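PDB 3EAF: ABC transporter, substrate binding protein from Aeropyrum pernix, which probably binds a small solute as the substrate-capturing component of an ABC transporter, and also binds a magnesium ion. Local coordinates for residues A[339-342]-A[347-350]; A[116-121]-A[319-324]; A[125-130]-A[254-259]; A[105-110]-A[231-236]; A[26-31]-A[295-300]. All coordinates share one frame; numbering follows the deposited sequence.

Contact 1. Residues A[339-342]-A[347-350]; sequences IDYE and LAYR. With MG (magnesium ion), chain C.
The backbones of 339-342 and 347-350 meet at one hydrogen bond, Asp-340 N to Ala-348 O, 3.2 Å long with an N-H...O angle of 156°. The donor lies in the carbonyl plane and uses a lone pair of Ala-348 O. The match stops there. Asp-340 O and Leu-347 O come within 3.0 Å, but both are acceptors.

The Ala-348 methyl is met by two side chains. Ala-348 CB lies 3.6 Å from Tyr-341 CE1, approaching that ring obliquely. Ile-339 sends one branch to the same methyl, with Ile-339 CG2 4.0 Å from Ala-348 CB. The other branch of Ile-339 turns to the edge of the Tyr-349 ring, with Ile-339 CG1 4.0 Å from Tyr-349 CE2. The Tyr-349 hydroxyl is hydrogen-bonded to Pro-120 O, so this ring is pinned at its far end.

Asp-340 goes the other way. Its CG is anti to the backbone N (chi1 -165°), which carries the carboxylate off from 347-350 and over to the magnesium ion. Asp-340 OD1 is 2.5 Å from the metal and Tyr-341 O is 2.3 Å from it. Glu-325 O and three waters complete six oxygen ligands. One of these waters also accepts a bond from Tyr-341 N, tying the backbone to the metal shell.

The contact thus closes a loop between helix 317-326 and strand 352-357. A carboxylate, backbone carbonyls and waters form an all-oxygen magnesium site, here set beside what is probably the hinge of a periplasmic binding protein.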
# COMPACT_ATOMS: atom_id res chain seq x y z
N ILE A 339 1.45 -14.35 4.56
CA ILE A 339 1.06 -14.15 3.17
C ILE A 339 0.87 -15.48 2.45
O ILE A 339 1.75 -16.33 2.45
CB ILE A 339 2.15 -13.34 2.43
CG1 ILE A 339 2.21 -11.91 2.96
CG2 ILE A 339 1.90 -13.34 0.92
CD1 ILE A 339 3.59 -11.29 2.86
N ASP A 340 -0.29 -15.63 1.82
CA ASP A 340 -0.63 -16.84 1.10
C ASP A 340 -1.55 -16.48 -0.07
O ASP A 340 -2.59 -15.84 0.13
CB ASP A 340 -1.32 -17.82 2.05
CG ASP A 340 -1.40 -19.24 1.50
OD1 ASP A 340 -0.91 -19.50 0.37
OD2 ASP A 340 -1.96 -20.10 2.22
N TYR A 341 -1.16 -16.87 -1.28
CA TYR A 341 -1.87 -16.51 -2.51
C TYR A 341 -2.54 -17.71 -3.19
O TYR A 341 -1.92 -18.75 -3.39
CB TYR A 341 -0.93 -15.85 -3.52
CG TYR A 341 -0.27 -14.58 -3.06
CD1 TYR A 341 -1.02 -13.42 -2.86
CD2 TYR A 341 1.11 -14.53 -2.85
CE1 TYR A 341 -0.40 -12.24 -2.45
CE2 TYR A 341 1.72 -13.36 -2.44
CZ TYR A 341 0.97 -12.22 -2.24
OH TYR A 341 1.59 -11.06 -1.83
N GLU A 342 -3.80 -17.53 -3.56
CA GLU A 342 -4.55 -18.53 -4.30
C GLU A 342 -4.47 -18.26 -5.80
O GLU A 342 -4.64 -17.11 -6.23
CB GLU A 342 -6.02 -18.47 -3.84
CG GLU A 342 -6.98 -19.31 -4.64
CD GLU A 342 -8.40 -19.26 -4.12
OE1 GLU A 342 -8.61 -18.84 -2.96
OE2 GLU A 342 -9.32 -19.64 -4.88
N LEU A 347 -5.28 -12.83 -2.84
CA LEU A 347 -5.49 -12.11 -1.57
C LEU A 347 -4.54 -12.61 -0.49
O LEU A 347 -4.69 -13.73 0.00
CB LEU A 347 -6.96 -12.21 -1.11
CG LEU A 347 -7.35 -11.40 0.14
CD1 LEU A 347 -7.14 -9.89 -0.08
CD2 LEU A 347 -8.79 -11.69 0.57
N ALA A 348 -3.58 -11.77 -0.10
CA ALA A 348 -2.48 -12.20 0.77
C ALA A 348 -2.94 -12.54 2.19
O ALA A 348 -2.50 -13.54 2.76
CB ALA A 348 -1.38 -11.13 0.80
N TYR A 349 -3.81 -11.68 2.72
CA TYR A 349 -4.41 -11.82 4.06
C TYR A 349 -5.44 -10.71 4.19
O TYR A 349 -5.61 -9.92 3.25
CB TYR A 349 -3.36 -11.76 5.19
CG TYR A 349 -2.46 -10.54 5.19
CD1 TYR A 349 -2.76 -9.43 5.98
CD2 TYR A 349 -1.30 -10.50 4.42
CE1 TYR A 349 -1.93 -8.30 5.99
CE2 TYR A 349 -0.47 -9.39 4.42
CZ TYR A 349 -0.79 -8.29 5.20
OH TYR A 349 0.03 -7.18 5.20
N ARG A 350 -6.15 -10.65 5.31
CA ARG A 350 -7.26 -9.68 5.44
C ARG A 350 -7.07 -8.62 6.52
O ARG A 350 -7.56 -7.49 6.38
CB ARG A 350 -8.59 -10.40 5.67
CG ARG A 350 -9.08 -11.24 4.50
CD ARG A 350 -10.44 -11.88 4.77
NE ARG A 350 -11.56 -10.97 4.53
CZ ARG A 350 -12.40 -10.53 5.48
NH1 ARG A 350 -12.25 -10.90 6.75
NH2 ARG A 350 -13.41 -9.72 5.15
MG MG C . -0.72 -20.16 -2.06
O HOH W 1 0.98 -18.60 -1.88
O HOH W 2 -5.24 -16.01 -1.07
O HOH W 3 -0.10 -22.41 -1.13
O HOH W 4 -3.08 -20.99 -1.50

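Contact 2. Residues A[116-121]-A[319-324]; sequences FNFYPA and ALKEAL
Phe-116 and Phe-118 both meet helix 317-326 with a ring face, and CH-pi contact is the main interaction. Lys-321 CD stands over the centre of the Phe-116 ring, 3.6 Å from its centroid and 10° off the normal. The lysine chain crosses the phenylalanine side chain at about a right angle. Leu-324 CD1 covers a face of Phe-118 nearer the rim, 3.8 Å from the centroid.

Plain apolar packing adds to this. Leu-324 CB lies 3.6 Å from Phe-118 CE1. Lys-321 CB reaches the Phe-116 rim, 3.7 Å from Phe-116 CE1.

One contact is with the helix backbone: Phe-118 CZ rests 3.7 Å from the carbonyl oxygen Lys-321 O.

Charge plays a lesser part. Lys-321 NZ is 5.8 Å from the Phe-116 centroid, at most a weak cation-pi attraction. The lysine bends at chi3 and chi4 (140° and 60°), and NZ makes its salt bridge with Glu-325 instead. A serine in place of Phe-116 would probably open a gap under the lysine methylenes and let that chain turn more freely.

Strand 117-118 is the edge strand of the six-stranded sheet and runs parallel to strand 101-104. Phe-118 also stacks on His-346 and meets Tyr-341 edge-to-face. On the helix side, Leu-324 packs on Leu-299 and Leu-320 on Leu-300, so helix 317-326 is wedged between this sheet edge and helix 288-304.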
# COMPACT_ATOMS: atom_id res chain seq x y z
N PHE A 116 -0.32 -12.40 -12.77
CA PHE A 116 1.06 -12.02 -12.45
C PHE A 116 1.19 -10.87 -11.46
O PHE A 116 2.30 -10.43 -11.17
CB PHE A 116 1.88 -11.77 -13.73
CG PHE A 116 2.36 -13.04 -14.38
CD1 PHE A 116 3.67 -13.49 -14.16
CD2 PHE A 116 1.51 -13.80 -15.18
CE1 PHE A 116 4.12 -14.68 -14.75
CE2 PHE A 116 1.95 -14.99 -15.78
CZ PHE A 116 3.27 -15.43 -15.56
N ASN A 117 0.06 -10.40 -10.93
CA ASN A 117 0.06 -9.30 -9.96
C ASN A 117 -0.06 -9.77 -8.51
O ASN A 117 -0.94 -10.58 -8.17
CB ASN A 117 -1.03 -8.28 -10.28
CG ASN A 117 -0.75 -7.52 -11.57
OD1 ASN A 117 -0.13 -6.45 -11.56
ND2 ASN A 117 -1.18 -8.08 -12.69
N PHE A 118 0.84 -9.27 -7.67
CA PHE A 118 0.91 -9.62 -6.25
C PHE A 118 1.20 -8.37 -5.43
O PHE A 118 1.81 -7.42 -5.92
CB PHE A 118 2.02 -10.65 -5.98
CG PHE A 118 1.84 -11.96 -6.69
CD1 PHE A 118 1.23 -13.04 -6.05
CD2 PHE A 118 2.32 -12.14 -7.99
CE1 PHE A 118 1.08 -14.27 -6.70
CE2 PHE A 118 2.18 -13.37 -8.65
CZ PHE A 118 1.56 -14.44 -8.00
N TYR A 119 0.76 -8.36 -4.18
CA TYR A 119 1.20 -7.36 -3.21
C TYR A 119 1.03 -7.95 -1.82
O TYR A 119 0.08 -8.69 -1.58
CB TYR A 119 0.46 -6.02 -3.37
CG TYR A 119 -1.04 -6.11 -3.58
CD1 TYR A 119 -1.91 -6.23 -2.50
CD2 TYR A 119 -1.59 -6.07 -4.87
CE1 TYR A 119 -3.29 -6.33 -2.68
CE2 TYR A 119 -2.97 -6.16 -5.06
CZ TYR A 119 -3.81 -6.29 -3.97
OH TYR A 119 -5.18 -6.37 -4.15
N PRO A 120 1.96 -7.64 -0.89
CA PRO A 120 1.99 -8.26 0.44
C PRO A 120 1.05 -7.60 1.46
O PRO A 120 1.45 -7.33 2.60
CB PRO A 120 3.45 -8.09 0.86
CG PRO A 120 3.83 -6.78 0.27
CD PRO A 120 3.06 -6.66 -1.04
N ALA A 121 -0.19 -7.35 1.05
CA ALA A 121 -1.17 -6.68 1.90
C ALA A 121 -2.58 -7.08 1.44
O ALA A 121 -2.74 -7.57 0.32
CB ALA A 121 -0.99 -5.15 1.84
N ALA A 319 8.24 -18.73 -13.27
CA ALA A 319 8.75 -19.51 -12.14
C ALA A 319 8.50 -18.75 -10.84
O ALA A 319 8.13 -19.34 -9.82
CB ALA A 319 10.24 -19.80 -12.31
N LEU A 320 8.67 -17.43 -10.88
CA LEU A 320 8.43 -16.56 -9.72
C LEU A 320 6.95 -16.49 -9.35
O LEU A 320 6.61 -16.58 -8.16
CB LEU A 320 8.99 -15.15 -9.97
CG LEU A 320 10.51 -15.01 -10.06
CD1 LEU A 320 10.90 -13.61 -10.48
CD2 LEU A 320 11.19 -15.37 -8.73
N LYS A 321 6.08 -16.35 -10.35
CA LYS A 321 4.62 -16.35 -10.12
C LYS A 321 4.15 -17.62 -9.42
O LYS A 321 3.38 -17.57 -8.47
CB LYS A 321 3.83 -16.18 -11.42
CG LYS A 321 2.44 -16.89 -11.39
CD LYS A 321 1.54 -16.47 -12.50
CE LYS A 321 0.75 -17.64 -13.08
NZ LYS A 321 -0.14 -18.36 -12.14
N GLU A 322 4.62 -18.76 -9.92
CA GLU A 322 4.18 -20.05 -9.42
C GLU A 322 4.67 -20.31 -7.99
O GLU A 322 3.94 -20.88 -7.18
CB GLU A 322 4.58 -21.16 -10.39
CG GLU A 322 3.82 -21.07 -11.73
CD GLU A 322 4.12 -22.19 -12.70
OE1 GLU A 322 4.95 -23.08 -12.38
OE2 GLU A 322 3.53 -22.19 -13.81
N ALA A 323 5.89 -19.86 -7.70
CA ALA A 323 6.45 -19.91 -6.36
C ALA A 323 5.65 -19.06 -5.38
O ALA A 323 5.44 -19.46 -4.24
CB ALA A 323 7.92 -19.46 -6.37
N LEU A 324 5.21 -17.88 -5.82
CA LEU A 324 4.40 -17.01 -4.96
C LEU A 324 3.02 -17.63 -4.65
O LEU A 324 2.43 -17.36 -3.61
CB LEU A 324 4.25 -15.61 -5.58
CG LEU A 324 5.50 -14.72 -5.55
CD1 LEU A 324 5.40 -13.58 -6.58
CD2 LEU A 324 5.77 -14.17 -4.15

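Contact 3. Residues A[125-130]-A[254-259]; sequences STQACS and ISPFIY
Thr-126 O is gripped twice, just ahead of Gln-127, the residue that carries most of the helix side of this contact. Ser-130 OG donates to Thr-126 O at 2.7 Å, and Ser-130 N makes the ordinary helical bond at 3.0 Å to the same oxygen. The two donors come from opposite faces of the carbonyl plane. Ser-130 OG also has a partner in Ala-371 N, so this serine links helix 124-139 to the chain beyond strand 363-369.

Across the contact there are no hydrogen bonds. Ile-254 reaches for the helix backbone with the end of its longer branch. That branch, with CG1 anti to the carbonyl carbon (chi1 -60°), puts Ile-254 CD1 3.4 Å from Gln-127 O and 4.0 Å from Ala-128 CA. Gln-127 stretches out beyond CG and crosses the Pro-256 ring at about a right angle. Pro-256 CG meets the amide carbon, 3.5 Å from Gln-127 CD.

Pro-256 is itself backed by its neighbour. Pro-256 CB lies over the centre of the Phe-257 ring, 3.9 Å above the plane. The turn here is held by Ser-255 OG, which donates to Phe-257 O at 2.6 Å, in the carbonyl plane and on a lone pair. The same carbonyl lies at the edge of the Tyr-259 ring.

The end of strand 251-255 and the proline after it therefore join helix 124-139 by carbon contacts on a buried backbone carbonyl and a glutamine amide group. None of the polar bonds crosses between the two segments; they shape each segment or tie it to other parts of the chain. The join itself is van der Waals packing.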
# COMPACT_ATOMS: atom_id res chain seq x y z
N SER A 125 -9.95 -2.46 -0.54
CA SER A 125 -11.34 -2.55 -0.09
C SER A 125 -11.45 -3.28 1.25
O SER A 125 -12.08 -2.78 2.18
CB SER A 125 -12.21 -3.20 -1.17
OG SER A 125 -12.02 -2.56 -2.43
N THR A 126 -10.82 -4.46 1.34
CA THR A 126 -10.71 -5.22 2.59
C THR A 126 -10.04 -4.41 3.69
O THR A 126 -10.47 -4.45 4.84
CB THR A 126 -9.90 -6.51 2.37
OG1 THR A 126 -10.49 -7.27 1.31
CG2 THR A 126 -9.86 -7.35 3.65
N GLN A 127 -8.98 -3.67 3.33
CA GLN A 127 -8.34 -2.73 4.25
C GLN A 127 -9.33 -1.68 4.75
O GLN A 127 -9.45 -1.46 5.97
CB GLN A 127 -7.13 -2.05 3.58
CG GLN A 127 -5.90 -2.95 3.42
CD GLN A 127 -4.65 -2.20 2.97
OE1 GLN A 127 -3.96 -2.61 2.03
NE2 GLN A 127 -4.34 -1.12 3.66
N ALA A 128 -10.03 -1.03 3.82
CA ALA A 128 -11.00 0.02 4.14
C ALA A 128 -12.11 -0.50 5.05
O ALA A 128 -12.44 0.13 6.05
CB ALA A 128 -11.59 0.61 2.87
N CYS A 129 -12.66 -1.65 4.70
CA CYS A 129 -13.77 -2.22 5.47
C CYS A 129 -13.32 -2.69 6.85
O CYS A 129 -14.09 -2.61 7.81
CB CYS A 129 -14.46 -3.33 4.68
SG CYS A 129 -15.29 -2.72 3.18
N SER A 130 -12.08 -3.15 6.95
CA SER A 130 -11.46 -3.50 8.23
C SER A 130 -11.34 -2.28 9.14
O SER A 130 -11.65 -2.36 10.34
CB SER A 130 -10.09 -4.14 8.03
OG SER A 130 -10.22 -5.40 7.40
N ILE A 254 -4.86 3.36 8.64
CA ILE A 254 -4.77 1.93 8.41
C ILE A 254 -3.34 1.61 7.97
O ILE A 254 -2.72 2.41 7.26
CB ILE A 254 -5.77 1.47 7.32
CG1 ILE A 254 -7.21 1.80 7.73
CG2 ILE A 254 -5.62 -0.03 7.01
CD1 ILE A 254 -8.23 1.65 6.60
N SER A 255 -2.82 0.47 8.40
CA SER A 255 -1.58 -0.05 7.84
C SER A 255 -1.53 -1.56 8.00
O SER A 255 -1.69 -2.07 9.11
CB SER A 255 -0.36 0.58 8.51
OG SER A 255 0.83 0.03 8.00
N PRO A 256 -1.31 -2.29 6.89
CA PRO A 256 -1.05 -3.74 6.96
C PRO A 256 0.32 -4.08 7.56
O PRO A 256 0.58 -5.26 7.89
CB PRO A 256 -1.10 -4.18 5.49
CG PRO A 256 -1.76 -3.03 4.75
CD PRO A 256 -1.34 -1.81 5.50
N PHE A 257 1.18 -3.07 7.73
CA PHE A 257 2.57 -3.25 8.13
C PHE A 257 2.83 -2.49 9.41
O PHE A 257 2.38 -1.35 9.57
CB PHE A 257 3.52 -2.72 7.04
CG PHE A 257 3.06 -3.01 5.63
CD1 PHE A 257 3.33 -4.23 5.03
CD2 PHE A 257 2.33 -2.06 4.92
CE1 PHE A 257 2.90 -4.51 3.75
CE2 PHE A 257 1.90 -2.32 3.63
CZ PHE A 257 2.18 -3.56 3.04
N ILE A 258 3.58 -3.12 10.32
CA ILE A 258 3.99 -2.48 11.57
C ILE A 258 4.93 -1.30 11.28
O ILE A 258 5.78 -1.38 10.39
CB ILE A 258 4.63 -3.51 12.55
CG1 ILE A 258 4.59 -3.01 14.01
CG2 ILE A 258 6.06 -3.89 12.14
CD1 ILE A 258 3.18 -2.82 14.58
N TYR A 259 4.73 -0.19 11.99
CA TYR A 259 5.62 0.97 11.87
C TYR A 259 6.92 0.63 12.58
O TYR A 259 6.90 -0.09 13.58
CB TYR A 259 5.05 2.20 12.56
CG TYR A 259 3.87 2.90 11.91
CD1 TYR A 259 3.02 2.24 11.02
CD2 TYR A 259 3.60 4.24 12.22
CE1 TYR A 259 1.92 2.90 10.45
CE2 TYR A 259 2.52 4.90 11.66
CZ TYR A 259 1.69 4.23 10.78
OH TYR A 259 0.63 4.90 10.24

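Contact 4. Residues A[105-110]-A[231-236]; sequences ASYSAK and NVWGFD
Trp-233 points the rim of its indole at Ala-105 and holds its plane nearly parallel to that of Tyr-107, displaced from it. The tyrosine ring and the five-membered ring of the indole are at 16° to each other. They are slid apart, with centroids 5.6 Å apart, so they barely overlap and form no true stack. The two side chains cross at about a right angle.

Ala-105 O lies over the centre of the Tyr-107 ring, 3.2 Å above it, on the face toward which the indole is displaced. The same oxygen is near the indole plane at the edge, with Ala-105 O 3.3 Å from Trp-233 CZ2. The alanine methyl adds a second touch, with Ala-105 CB 3.6 Å from Trp-233 CZ2.

Val-232 takes the edge of Tyr-107. Val-232 CG1, placed between the backbone N and the carbonyl carbon (chi1 58°), meets the ring in plane, 3.8 Å from Tyr-107 CE2. Tyr-107 OH lies 3.7 Å from Trp-233 CZ2 and bonds to Gln-292. An Asx turn at Asn-231 shapes the backbone under the tryptophan.

A glycine replacing Trp-233 would probably leave Ala-105 without its indole neighbour and open a gap beside Tyr-107.

The loops follow strands of different sheets and probably face each other across the cleft between the lobes. A glycerol, probably from the crystallisation liquor, lies about 4 Å from the Trp-233 side chain, nearest atoms; such a molecule may mark a pocket. The loops meet by aromatic and van der Waals contact, and the polar ends of Tyr-107 and Trp-233 are satisfied outside the pair.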
# COMPACT_ATOMS: atom_id res chain seq x y z
N ALA A 105 2.99 -1.24 -5.17
CA ALA A 105 2.51 -0.40 -4.09
C ALA A 105 0.99 -0.25 -4.13
O ALA A 105 0.35 -0.10 -3.10
CB ALA A 105 3.17 0.94 -4.15
N SER A 106 0.41 -0.30 -5.33
CA SER A 106 -1.05 -0.35 -5.45
C SER A 106 -1.57 -1.64 -4.84
O SER A 106 -1.09 -2.72 -5.18
CB SER A 106 -1.49 -0.29 -6.91
OG SER A 106 -2.89 -0.56 -6.99
N TYR A 107 -2.54 -1.52 -3.94
CA TYR A 107 -3.20 -2.69 -3.38
C TYR A 107 -4.64 -2.83 -3.90
O TYR A 107 -5.53 -3.29 -3.18
CB TYR A 107 -3.16 -2.67 -1.84
CG TYR A 107 -1.80 -2.33 -1.25
CD1 TYR A 107 -0.64 -3.03 -1.63
CD2 TYR A 107 -1.67 -1.33 -0.29
CE1 TYR A 107 0.61 -2.72 -1.07
CE2 TYR A 107 -0.45 -1.01 0.27
CZ TYR A 107 0.68 -1.70 -0.12
OH TYR A 107 1.89 -1.36 0.44
N SER A 108 -4.86 -2.46 -5.17
CA SER A 108 -6.19 -2.56 -5.79
C SER A 108 -6.75 -3.98 -5.83
O SER A 108 -6.07 -4.91 -6.27
CB SER A 108 -6.17 -2.01 -7.22
OG SER A 108 -7.39 -2.31 -7.89
N ALA A 109 -8.02 -4.12 -5.44
CA ALA A 109 -8.71 -5.41 -5.48
C ALA A 109 -8.86 -5.95 -6.90
O ALA A 109 -8.94 -7.17 -7.10
CB ALA A 109 -10.08 -5.30 -4.79
N LYS A 110 -8.89 -5.05 -7.88
CA LYS A 110 -8.97 -5.43 -9.29
C LYS A 110 -7.77 -6.27 -9.78
O LYS A 110 -7.89 -7.00 -10.77
CB LYS A 110 -9.18 -4.18 -10.17
CG LYS A 110 -10.49 -3.45 -9.85
CD LYS A 110 -10.80 -2.33 -10.83
CE LYS A 110 -12.22 -1.79 -10.59
NZ LYS A 110 -12.51 -0.60 -11.45
N ASN A 231 -6.95 5.69 4.37
CA ASN A 231 -6.25 4.57 3.78
C ASN A 231 -4.77 4.60 4.15
O ASN A 231 -4.28 5.62 4.65
CB ASN A 231 -6.43 4.57 2.27
CG ASN A 231 -5.64 5.66 1.59
OD1 ASN A 231 -4.63 5.37 0.97
ND2 ASN A 231 -6.09 6.91 1.68
N VAL A 232 -4.08 3.50 3.90
CA VAL A 232 -2.66 3.32 4.28
C VAL A 232 -1.71 4.44 3.80
O VAL A 232 -0.80 4.83 4.52
CB VAL A 232 -2.13 1.90 3.88
CG1 VAL A 232 -2.28 1.63 2.37
CG2 VAL A 232 -0.67 1.70 4.34
N TRP A 233 -1.95 4.96 2.59
CA TRP A 233 -1.09 6.01 2.02
C TRP A 233 -1.42 7.42 2.52
O TRP A 233 -0.78 8.38 2.11
CB TRP A 233 -1.11 5.96 0.48
CG TRP A 233 -0.67 4.64 -0.11
CD1 TRP A 233 -1.48 3.70 -0.69
CD2 TRP A 233 0.66 4.11 -0.16
NE1 TRP A 233 -0.73 2.62 -1.11
CE2 TRP A 233 0.59 2.85 -0.80
CE3 TRP A 233 1.92 4.58 0.25
CZ2 TRP A 233 1.71 2.05 -1.02
CZ3 TRP A 233 3.04 3.79 0.02
CH2 TRP A 233 2.93 2.54 -0.61
N GLY A 234 -2.42 7.53 3.40
CA GLY A 234 -2.92 8.84 3.85
C GLY A 234 -2.49 9.26 5.24
O GLY A 234 -2.84 10.35 5.71
N PHE A 235 -1.72 8.39 5.90
CA PHE A 235 -1.39 8.52 7.31
C PHE A 235 -0.06 7.82 7.58
O PHE A 235 0.14 6.68 7.15
CB PHE A 235 -2.48 7.87 8.15
CG PHE A 235 -2.41 8.17 9.63
CD1 PHE A 235 -3.13 9.22 10.17
CD2 PHE A 235 -1.65 7.36 10.49
CE1 PHE A 235 -3.09 9.49 11.55
CE2 PHE A 235 -1.60 7.62 11.87
CZ PHE A 235 -2.33 8.69 12.39
N ASP A 236 0.85 8.52 8.26
CA ASP A 236 2.10 7.92 8.74
C ASP A 236 2.71 8.77 9.86
O ASP A 236 2.00 9.59 10.46
CB ASP A 236 3.11 7.62 7.60
CG ASP A 236 3.56 8.87 6.83
OD1 ASP A 236 3.96 9.87 7.47
OD2 ASP A 236 3.53 8.85 5.57

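Contact 5. Residues A[26-31]-A[295-300]; sequences LGAELA and VNVWLL
Val-297 pushes its branched side chain into the surface of helix 18-38, between Ala-28 and Ala-31. These two alanines lie about one turn apart on that helix, and the valine touches both. Towards Ala-31 the packing is tight. Val-297 CB and Ala-31 CB are only 3.5 Å apart, closer than usual for two carbons. Val-297 CG1, anti to the backbone N (chi1 173°), also lies 3.5 Å from Ala-31 CB.

The other branch goes to the other alanine. Val-297 CG2 sits 3.4 Å from the backbone Ala-28 O and 3.8 Å from the methyl Ala-28 CB. There is no hydrogen bond between the segments. Small methyls on one helix and one branched residue on the other let the backbones come close, with the CA atoms of Ala-28 and Val-297 5.9 Å apart.

Other residues tie the pair into the first lobe. Trp-298 meets the ring of Phe-35, further along helix 18-38, and Asn-296 ND2 bonds to the hydroxyl of Tyr-24. On the sheet side, Ala-28 packs on Leu-9 and Leu-300 on Val-7, both of strand 3-11. Asn-296 and Leu-300 touch Ile-103 of strand 101-104. The two helices thus lie side by side against the six-stranded sheet.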
# COMPACT_ATOMS: atom_id res chain seq x y z
N LEU A 26 13.19 4.63 -1.55
CA LEU A 26 14.32 4.42 -0.65
C LEU A 26 14.30 3.01 -0.05
O LEU A 26 15.34 2.36 0.01
CB LEU A 26 14.34 5.48 0.46
CG LEU A 26 15.37 5.34 1.59
CD1 LEU A 26 16.82 5.22 1.09
CD2 LEU A 26 15.24 6.49 2.59
N GLY A 27 13.14 2.56 0.42
CA GLY A 27 13.02 1.23 1.01
C GLY A 27 13.27 0.11 0.02
O GLY A 27 13.89 -0.90 0.36
N ALA A 28 12.79 0.27 -1.21
CA ALA A 28 13.00 -0.72 -2.26
C ALA A 28 14.48 -0.84 -2.62
O ALA A 28 15.00 -1.95 -2.79
CB ALA A 28 12.16 -0.40 -3.50
N GLU A 29 15.16 0.30 -2.73
CA GLU A 29 16.59 0.32 -3.06
C GLU A 29 17.42 -0.27 -1.93
O GLU A 29 18.32 -1.07 -2.18
CB GLU A 29 17.06 1.73 -3.41
CG GLU A 29 16.62 2.19 -4.78
CD GLU A 29 17.46 3.34 -5.30
OE1 GLU A 29 17.31 4.48 -4.79
OE2 GLU A 29 18.28 3.11 -6.21
N LEU A 30 17.10 0.12 -0.70
CA LEU A 30 17.73 -0.48 0.48
C LEU A 30 17.65 -2.00 0.44
O LEU A 30 18.64 -2.68 0.69
CB LEU A 30 17.09 0.02 1.78
CG LEU A 30 17.61 1.32 2.39
CD1 LEU A 30 16.89 1.54 3.72
CD2 LEU A 30 19.13 1.30 2.58
N ALA A 31 16.47 -2.52 0.12
CA ALA A 31 16.24 -3.97 0.06
C ALA A 31 17.04 -4.67 -1.04
O ALA A 31 17.64 -5.72 -0.79
CB ALA A 31 14.75 -4.28 -0.08
N VAL A 295 9.44 -4.34 1.85
CA VAL A 295 8.68 -5.60 1.85
C VAL A 295 8.27 -6.08 0.47
O VAL A 295 8.11 -7.29 0.27
CB VAL A 295 7.45 -5.58 2.80
CG1 VAL A 295 7.90 -5.42 4.26
CG2 VAL A 295 6.41 -4.51 2.39
N ASN A 296 8.09 -5.16 -0.48
CA ASN A 296 7.81 -5.55 -1.86
C ASN A 296 9.00 -6.28 -2.48
O ASN A 296 8.85 -7.34 -3.09
CB ASN A 296 7.35 -4.37 -2.72
CG ASN A 296 5.87 -4.03 -2.49
OD1 ASN A 296 5.25 -4.53 -1.56
ND2 ASN A 296 5.31 -3.17 -3.35
N VAL A 297 10.20 -5.73 -2.30
CA VAL A 297 11.42 -6.37 -2.77
C VAL A 297 11.63 -7.71 -2.05
O VAL A 297 11.96 -8.72 -2.68
CB VAL A 297 12.64 -5.45 -2.60
CG1 VAL A 297 13.93 -6.17 -2.93
CG2 VAL A 297 12.47 -4.19 -3.47
N TRP A 298 11.40 -7.72 -0.73
CA TRP A 298 11.60 -8.91 0.08
C TRP A 298 10.71 -10.06 -0.37
O TRP A 298 11.14 -11.22 -0.37
CB TRP A 298 11.35 -8.62 1.57
CG TRP A 298 12.04 -9.57 2.53
CD1 TRP A 298 12.68 -10.75 2.24
CD2 TRP A 298 12.13 -9.40 3.95
NE1 TRP A 298 13.18 -11.31 3.39
CE2 TRP A 298 12.86 -10.51 4.46
CE3 TRP A 298 11.68 -8.42 4.85
CZ2 TRP A 298 13.13 -10.67 5.82
CZ3 TRP A 298 11.96 -8.58 6.21
CH2 TRP A 298 12.68 -9.69 6.68
N LEU A 299 9.46 -9.75 -0.72
CA LEU A 299 8.55 -10.77 -1.24
C LEU A 299 9.14 -11.42 -2.49
O LEU A 299 9.05 -12.63 -2.66
CB LEU A 299 7.16 -10.18 -1.53
CG LEU A 299 6.09 -11.17 -2.03
CD1 LEU A 299 5.68 -12.15 -0.92
CD2 LEU A 299 4.87 -10.44 -2.58
N LEU A 300 9.72 -10.61 -3.37
CA LEU A 300 10.42 -11.12 -4.55
C LEU A 300 11.59 -12.04 -4.18
O LEU A 300 11.76 -13.12 -4.76
CB LEU A 300 10.91 -9.96 -5.43
CG LEU A 300 11.78 -10.30 -6.64
CD1 LEU A 300 11.00 -11.11 -7.68
CD2 LEU A 300 12.36 -9.03 -7.25

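The five contacts follow the two-lobed build of a type I periplasmic binding protein. Contacts 2 and 5 belong to the lobe of the six-stranded sheet, their centres 14 Å apart; helix 288-304, one half of contact 5, also packs against contact 2. Contact 3 belongs to the lobe of the seven-stranded sheet. Contact 4 joins loops from both lobes, its centre 8 Å from that of contact 3. Contact 1 follows all the others along the chain and touches contact 2, with centres 10 Å apart. Segments 116-121, 254-259 and 347-350 meet where the chain passes between the lobes, probably the hinge. The magnesium site would then lie beside the hinge, and contact 4 probably bridges the cleft.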